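Local coordinates for GrpU microcompartment shell protein (Pectobacterium wasabiae, PDB 4OLP), which forms part of the shell of a glycyl-radical propanediol microcompartment and probably binds an iron-sulfur cluster, consistent with a role in electron transport, at residues B[5-10]-B[34-39]; B[59-64]-B[77-82]. All coordinates share one frame; numbering follows the deposited sequence.

Contact 1. Residues B[5-10]-B[34-39]; sequences IINAPT and IDAIGL
Strand 3-7 is an outermost strand of the chain's antiparallel sheet, and here its end, Ile5 to Asn7, pairs with the start of strand 36-42. The two short segments run at 167° to each other. Ile6 and Ile37 form the hydrogen-bonded pair. Ile6 N binds Ile37 O at 2.7 Å, and Ile37 N returns the bond to Ile6 O at 2.9 Å. Ile5 faces Gly38, and Asn7 faces Ala36, as non-hydrogen-bonded pairs. Beyond the strand the chain stays attached by one more bond, from Ala8 N to Asp35 O at 2.7 Å.

Pro9 makes the main side-chain contact at this end. Its ring is directed at the other segment, and CG lies 3.7 Å from Ile37 CD1. The same CG meets Ile34 CG2, the two side chains crossing at about a right angle. Pro9 CD rests on Asp35 O at 3.4 Å. Asp35 and Ala36 together face Gly80 of the next strand, a classic beta bulge in this sheet of the BMC domain. The carboxylate of Asp35 is turned to Arg33, its salt-bridge partner.

On the face of Ile6 and Ile37, Ile6 reaches diagonally to Leu39 on the neighbouring strand, the two side chains crossing at a slant. With CG1 beside the backbone N (chi1 -66°) and the chain extended at chi2 (160°), Ile6 puts CD1 against Leu39 CD1, 3.8 Å away. On the other face, Ile5 CG2 lies 4.2 Å from Ala36 CB. Ile5 also packs on Met89 of helix 82-92, while Ile37 meets Leu14 and Leu17 of helix 11-19. Lys56 of the second subunit, a copy of this protein, hydrogen-bonds through NZ to Asn7 O at the strand's end.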
loop_
_atom_site.group_PDB
_atom_site.type_symbol
_atom_site.label_atom_id
_atom_site.label_comp_id
_atom_site.label_asym_id
_atom_site.label_seq_id
_atom_site.Cartn_x
_atom_site.Cartn_y
_atom_site.Cartn_z
ATOM N N ILE B 5 -13.017 -19.324 -12.279
ATOM C CA ILE B 5 -12.346 -20.386 -13.021
ATOM C C ILE B 5 -12.384 -20.036 -14.474
ATOM O O ILE B 5 -13.437 -19.746 -15.010
ATOM C CB ILE B 5 -13.021 -21.745 -12.833
ATOM C CG1 ILE B 5 -12.862 -22.218 -11.392
ATOM C CG2 ILE B 5 -12.406 -22.776 -13.771
ATOM C CD1 ILE B 5 -13.896 -23.238 -10.976
ATOM N N ILE B 6 -11.225 -20.046 -15.110
ATOM C CA ILE B 6 -11.131 -19.742 -16.519
ATOM C C ILE B 6 -10.994 -21.067 -17.226
ATOM O O ILE B 6 -9.994 -21.758 -17.058
ATOM C CB ILE B 6 -9.919 -18.841 -16.822
ATOM C CG1 ILE B 6 -10.122 -17.481 -16.177
ATOM C CG2 ILE B 6 -9.707 -18.682 -18.328
ATOM C CD1 ILE B 6 -8.846 -16.689 -15.992
ATOM N N ASN B 7 -12.016 -21.429 -17.999
ATOM C CA ASN B 7 -11.973 -22.648 -18.795
ATOM C C ASN B 7 -11.309 -22.351 -20.123
ATOM O O ASN B 7 -11.630 -21.366 -20.781
ATOM C CB ASN B 7 -13.371 -23.218 -19.000
ATOM C CG ASN B 7 -14.021 -23.617 -17.686
ATOM O OD1 ASN B 7 -14.891 -22.902 -17.182
ATOM N ND2 ASN B 7 -13.583 -24.744 -17.100
ATOM N N ALA B 8 -10.351 -23.195 -20.486
ATOM C CA ALA B 8 -9.728 -23.137 -21.793
ATOM C C ALA B 8 -9.169 -21.757 -22.030
ATOM O O ALA B 8 -9.655 -21.035 -22.912
ATOM C CB ALA B 8 -10.733 -23.492 -22.877
ATOM N N PRO B 9 -8.134 -21.390 -21.259
ATOM C CA PRO B 9 -7.594 -20.054 -21.377
ATOM C C PRO B 9 -6.819 -19.850 -22.660
ATOM O O PRO B 9 -6.240 -20.769 -23.191
ATOM C CB PRO B 9 -6.656 -19.952 -20.181
ATOM C CG PRO B 9 -6.266 -21.347 -19.904
ATOM C CD PRO B 9 -7.498 -22.137 -20.170
ATOM N N THR B 10 -6.833 -18.620 -23.135
ATOM C CA THR B 10 -6.081 -18.185 -24.303
ATOM C C THR B 10 -4.577 -18.287 -24.017
ATOM O O THR B 10 -4.177 -18.364 -22.866
ATOM C CB THR B 10 -6.505 -16.720 -24.577
ATOM O OG1 THR B 10 -7.891 -16.683 -24.962
ATOM C CG2 THR B 10 -5.666 -16.044 -25.641
ATOM N N ILE B 34 -3.088 -27.371 -19.102
ATOM C CA ILE B 34 -3.901 -26.343 -18.500
ATOM C C ILE B 34 -5.254 -26.210 -19.163
ATOM O O ILE B 34 -5.454 -25.353 -20.026
ATOM C CB ILE B 34 -3.159 -25.005 -18.465
ATOM C CG1 ILE B 34 -1.856 -25.163 -17.672
ATOM C CG2 ILE B 34 -4.022 -23.932 -17.827
ATOM C CD1 ILE B 34 -0.903 -24.004 -17.787
ATOM N N ASP B 35 -6.164 -27.087 -18.778
ATOM C CA ASP B 35 -7.528 -27.000 -19.265
ATOM C C ASP B 35 -8.150 -25.777 -18.608
ATOM O O ASP B 35 -8.910 -25.044 -19.238
ATOM C CB ASP B 35 -8.348 -28.223 -18.863
ATOM C CG ASP B 35 -7.968 -29.462 -19.580
ATOM O OD1 ASP B 35 -7.744 -29.364 -20.797
ATOM O OD2 ASP B 35 -7.961 -30.558 -18.970
ATOM N N ALA B 36 -7.820 -25.559 -17.335
ATOM C CA ALA B 36 -8.477 -24.519 -16.573
ATOM C C ALA B 36 -7.527 -23.820 -15.608
ATOM O O ALA B 36 -6.475 -24.343 -15.251
ATOM C CB ALA B 36 -9.634 -25.122 -15.814
ATOM N N ILE B 37 -7.910 -22.614 -15.220
ATOM C CA ILE B 37 -7.204 -21.851 -14.209
ATOM C C ILE B 37 -8.207 -21.372 -13.171
ATOM O O ILE B 37 -9.162 -20.668 -13.503
ATOM C CB ILE B 37 -6.493 -20.622 -14.806
ATOM C CG1 ILE B 37 -5.538 -21.047 -15.921
ATOM C CG2 ILE B 37 -5.726 -19.900 -13.715
ATOM C CD1 ILE B 37 -4.974 -19.902 -16.735
ATOM N N GLY B 38 -7.964 -21.728 -11.922
ATOM C CA GLY B 38 -8.787 -21.259 -10.843
ATOM C C GLY B 38 -8.062 -20.111 -10.169
ATOM O O GLY B 38 -6.851 -20.191 -9.892
ATOM N N LEU B 39 -8.779 -19.016 -9.958
ATOM C CA LEU B 39 -8.204 -17.857 -9.338
ATOM C C LEU B 39 -9.015 -17.602 -8.114
ATOM O O LEU B 39 -10.227 -17.478 -8.197
ATOM C CB LEU B 39 -8.273 -16.654 -10.269
ATOM C CG LEU B 39 -7.513 -16.825 -11.578
ATOM C CD1 LEU B 39 -7.790 -15.668 -12.520
ATOM C CD2 LEU B 39 -6.017 -16.933 -11.309
#

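Contact 2. Residues B[59-64]-B[77-82]; sequences HVAVSE and AIFGEV
Ile78 lies between Val60 and Val62 on one face of the beta hairpin made by strands 60-65 and 74-80, touching both. It sends one branch to each valine. Its CG1 lies 3.7 Å from Val62 CG1, and its CG2 lies 4.0 Å from Val60 CG1. CG1 of Ile78 is beside the backbone N (chi1 -77°), which leaves CG2 beside the carbonyl carbon and directs the two branches to different neighbours. Each valine lies side by side with the isoleucine, pointing the same way. Opposite Val60 the face carries no bump, because Gly80 has no side chain. Val60 CG1 lies 4.3 Å from Gly80 CA, and His59 O lies close by, 3.2 Å from the same carbon.

The other face carries Ala61, Ser63, Ala77 and Phe79. Phe79 is the one large side chain there, among two alanines and a serine. Ala61 O and Ser63 CB both sit at the ring edge, near its plane, with Phe79 CD1 3.5 Å from Ala61 O. Two pairs of backbone bonds hold the strands in register. Ala61 and Phe79 exchange one pair, and Ser63 and Ala77 the other. Ser63 OG turns along its own strand and binds Glu64 O at 2.8 Å.

At the open end, Glu81 meets His59. Its side chain is bent at chi2 (133°), which brings the carboxylate to the histidine. OE2 lies beside His59 CB, while OE1 stands 3.4 Å above one ring face, toward its rim. The carboxylate and imidazole planes are 72° apart. A weak bond joins Glu81 N to His59 O.

Strand 60-65 is outermost within the chain, while strand 74-80 is flanked on its other side by strand 36-42. Helix 44-56 covers Val60 and Val62 through Ala54, and helix 82-92 covers Ile78 through Met89 and Ile92.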
loop_
_atom_site.group_PDB
_atom_site.type_symbol
_atom_site.label_atom_id
_atom_site.label_comp_id
_atom_site.label_asym_id
_atom_site.label_seq_id
_atom_site.Cartn_x
_atom_site.Cartn_y
_atom_site.Cartn_z
ATOM N N HIS B 59 -1.497 -33.154 -11.345
ATOM C CA HIS B 59 -2.454 -32.556 -12.258
ATOM C C HIS B 59 -2.761 -31.105 -11.953
ATOM O O HIS B 59 -3.558 -30.523 -12.664
ATOM C CB HIS B 59 -3.785 -33.355 -12.327
ATOM C CG HIS B 59 -3.614 -34.813 -12.652
ATOM N ND1 HIS B 59 -4.385 -35.800 -12.073
ATOM C CD2 HIS B 59 -2.744 -35.453 -13.470
ATOM C CE1 HIS B 59 -4.003 -36.980 -12.524
ATOM N NE2 HIS B 59 -3.003 -36.799 -13.368
ATOM N N VAL B 60 -2.190 -30.511 -10.904
ATOM C CA VAL B 60 -2.267 -29.072 -10.769
ATOM C C VAL B 60 -0.909 -28.518 -10.369
ATOM O O VAL B 60 -0.056 -29.144 -9.771
ATOM C CB VAL B 60 -3.353 -28.521 -9.790
ATOM C CG1 VAL B 60 -4.752 -29.023 -10.138
ATOM C CG2 VAL B 60 -3.025 -28.887 -8.347
ATOM N N ALA B 61 -0.783 -27.273 -10.710
ATOM C CA ALA B 61 0.337 -26.436 -10.389
ATOM C C ALA B 61 -0.241 -25.179 -9.720
ATOM O O ALA B 61 -1.389 -24.809 -9.962
ATOM C CB ALA B 61 1.019 -26.097 -11.679
ATOM N N VAL B 62 0.519 -24.576 -8.823
ATOM C CA VAL B 62 0.042 -23.404 -8.100
ATOM C C VAL B 62 1.054 -22.293 -8.151
ATOM O O VAL B 62 2.270 -22.525 -8.264
ATOM C CB VAL B 62 -0.257 -23.670 -6.612
ATOM C CG1 VAL B 62 -1.600 -24.364 -6.484
ATOM C CG2 VAL B 62 0.858 -24.479 -5.952
ATOM N N SER B 63 0.547 -21.082 -8.024
ATOM C CA SER B 63 1.419 -19.947 -7.967
ATOM C C SER B 63 0.682 -18.778 -7.373
ATOM O O SER B 63 -0.545 -18.703 -7.420
ATOM C CB SER B 63 1.957 -19.614 -9.348
ATOM O OG SER B 63 2.709 -18.423 -9.298
ATOM N N GLU B 64 1.465 -17.902 -6.760
ATOM C CA GLU B 64 0.990 -16.638 -6.299
ATOM C C GLU B 64 0.860 -15.793 -7.521
ATOM O O GLU B 64 1.662 -15.916 -8.438
ATOM C CB GLU B 64 2.103 -15.946 -5.495
ATOM C CG GLU B 64 2.794 -16.776 -4.406
ATOM C CD GLU B 64 4.242 -17.096 -4.763
ATOM O OE1 GLU B 64 4.438 -17.964 -5.650
ATOM O OE2 GLU B 64 5.161 -16.503 -4.148
ATOM N N ALA B 77 -3.323 -18.945 -7.951
ATOM C CA ALA B 77 -3.750 -19.432 -9.244
ATOM C C ALA B 77 -3.495 -20.915 -9.230
ATOM O O ALA B 77 -2.449 -21.331 -8.786
ATOM C CB ALA B 77 -2.969 -18.753 -10.355
ATOM N N ILE B 78 -4.479 -21.697 -9.682
ATOM C CA ILE B 78 -4.408 -23.147 -9.729
ATOM C C ILE B 78 -4.556 -23.564 -11.179
ATOM O O ILE B 78 -5.570 -23.281 -11.818
ATOM C CB ILE B 78 -5.501 -23.760 -8.872
ATOM C CG1 ILE B 78 -5.097 -23.659 -7.416
ATOM C CG2 ILE B 78 -5.696 -25.246 -9.140
ATOM C CD1 ILE B 78 -6.276 -23.365 -6.511
ATOM N N PHE B 79 -3.513 -24.193 -11.710
ATOM C CA PHE B 79 -3.482 -24.568 -13.105
ATOM C C PHE B 79 -3.534 -26.050 -13.197
ATOM O O PHE B 79 -2.803 -26.753 -12.480
ATOM C CB PHE B 79 -2.187 -24.138 -13.776
ATOM C CG PHE B 79 -1.842 -22.708 -13.583
ATOM C CD1 PHE B 79 -1.163 -22.285 -12.444
ATOM C CD2 PHE B 79 -2.130 -21.799 -14.556
ATOM C CE1 PHE B 79 -0.815 -20.965 -12.264
ATOM C CE2 PHE B 79 -1.780 -20.469 -14.398
ATOM C CZ PHE B 79 -1.133 -20.045 -13.249
ATOM N N GLY B 80 -4.390 -26.538 -14.083
ATOM C CA GLY B 80 -4.470 -27.959 -14.296
ATOM C C GLY B 80 -5.651 -28.348 -15.126
ATOM O O GLY B 80 -6.144 -27.575 -15.961
ATOM N N GLU B 81 -6.058 -29.595 -14.912
ATOM C CA GLU B 81 -7.118 -30.212 -15.662
ATOM C C GLU B 81 -8.453 -29.852 -15.007
ATOM O O GLU B 81 -8.504 -29.555 -13.804
ATOM C CB GLU B 81 -6.892 -31.707 -15.665
ATOM C CG GLU B 81 -5.729 -32.131 -16.535
ATOM C CD GLU B 81 -4.787 -33.126 -15.842
ATOM O OE1 GLU B 81 -5.096 -34.311 -15.840
ATOM O OE2 GLU B 81 -3.720 -32.743 -15.288
ATOM N N VAL B 82 -9.517 -29.844 -15.810
ATOM C CA VAL B 82 -10.786 -29.238 -15.385
ATOM C C VAL B 82 -11.252 -29.848 -14.078
ATOM O O VAL B 82 -11.700 -29.125 -13.192
ATOM C CB VAL B 82 -11.918 -29.399 -16.422
ATOM C CG1 VAL B 82 -13.124 -28.576 -15.998
ATOM C CG2 VAL B 82 -11.463 -28.958 -17.801
#

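Both contacts belong to the same antiparallel sheet. Contact 1 joins its two strands on one side, and contact 2 the two on the other. Backbone hydrogen bonds between strands 36-42 and 74-80 probably connect them. Contact 2 is the more buried and lies nearer the centre of the chain. It has two full hydrogen-bonded pairs and an apolar valine-isoleucine face. Contact 1 has one such pair, then an extra backbone bond and a proline where the strand ends. This partly buried end meets the second subunit through hydrogen bonds. The third subunit comes near contact 2 at Glu64 alone. Helix 82-92 packs against both contacts, helix 11-19 on contact 1 and helix 44-56 of the same chain on contact 2.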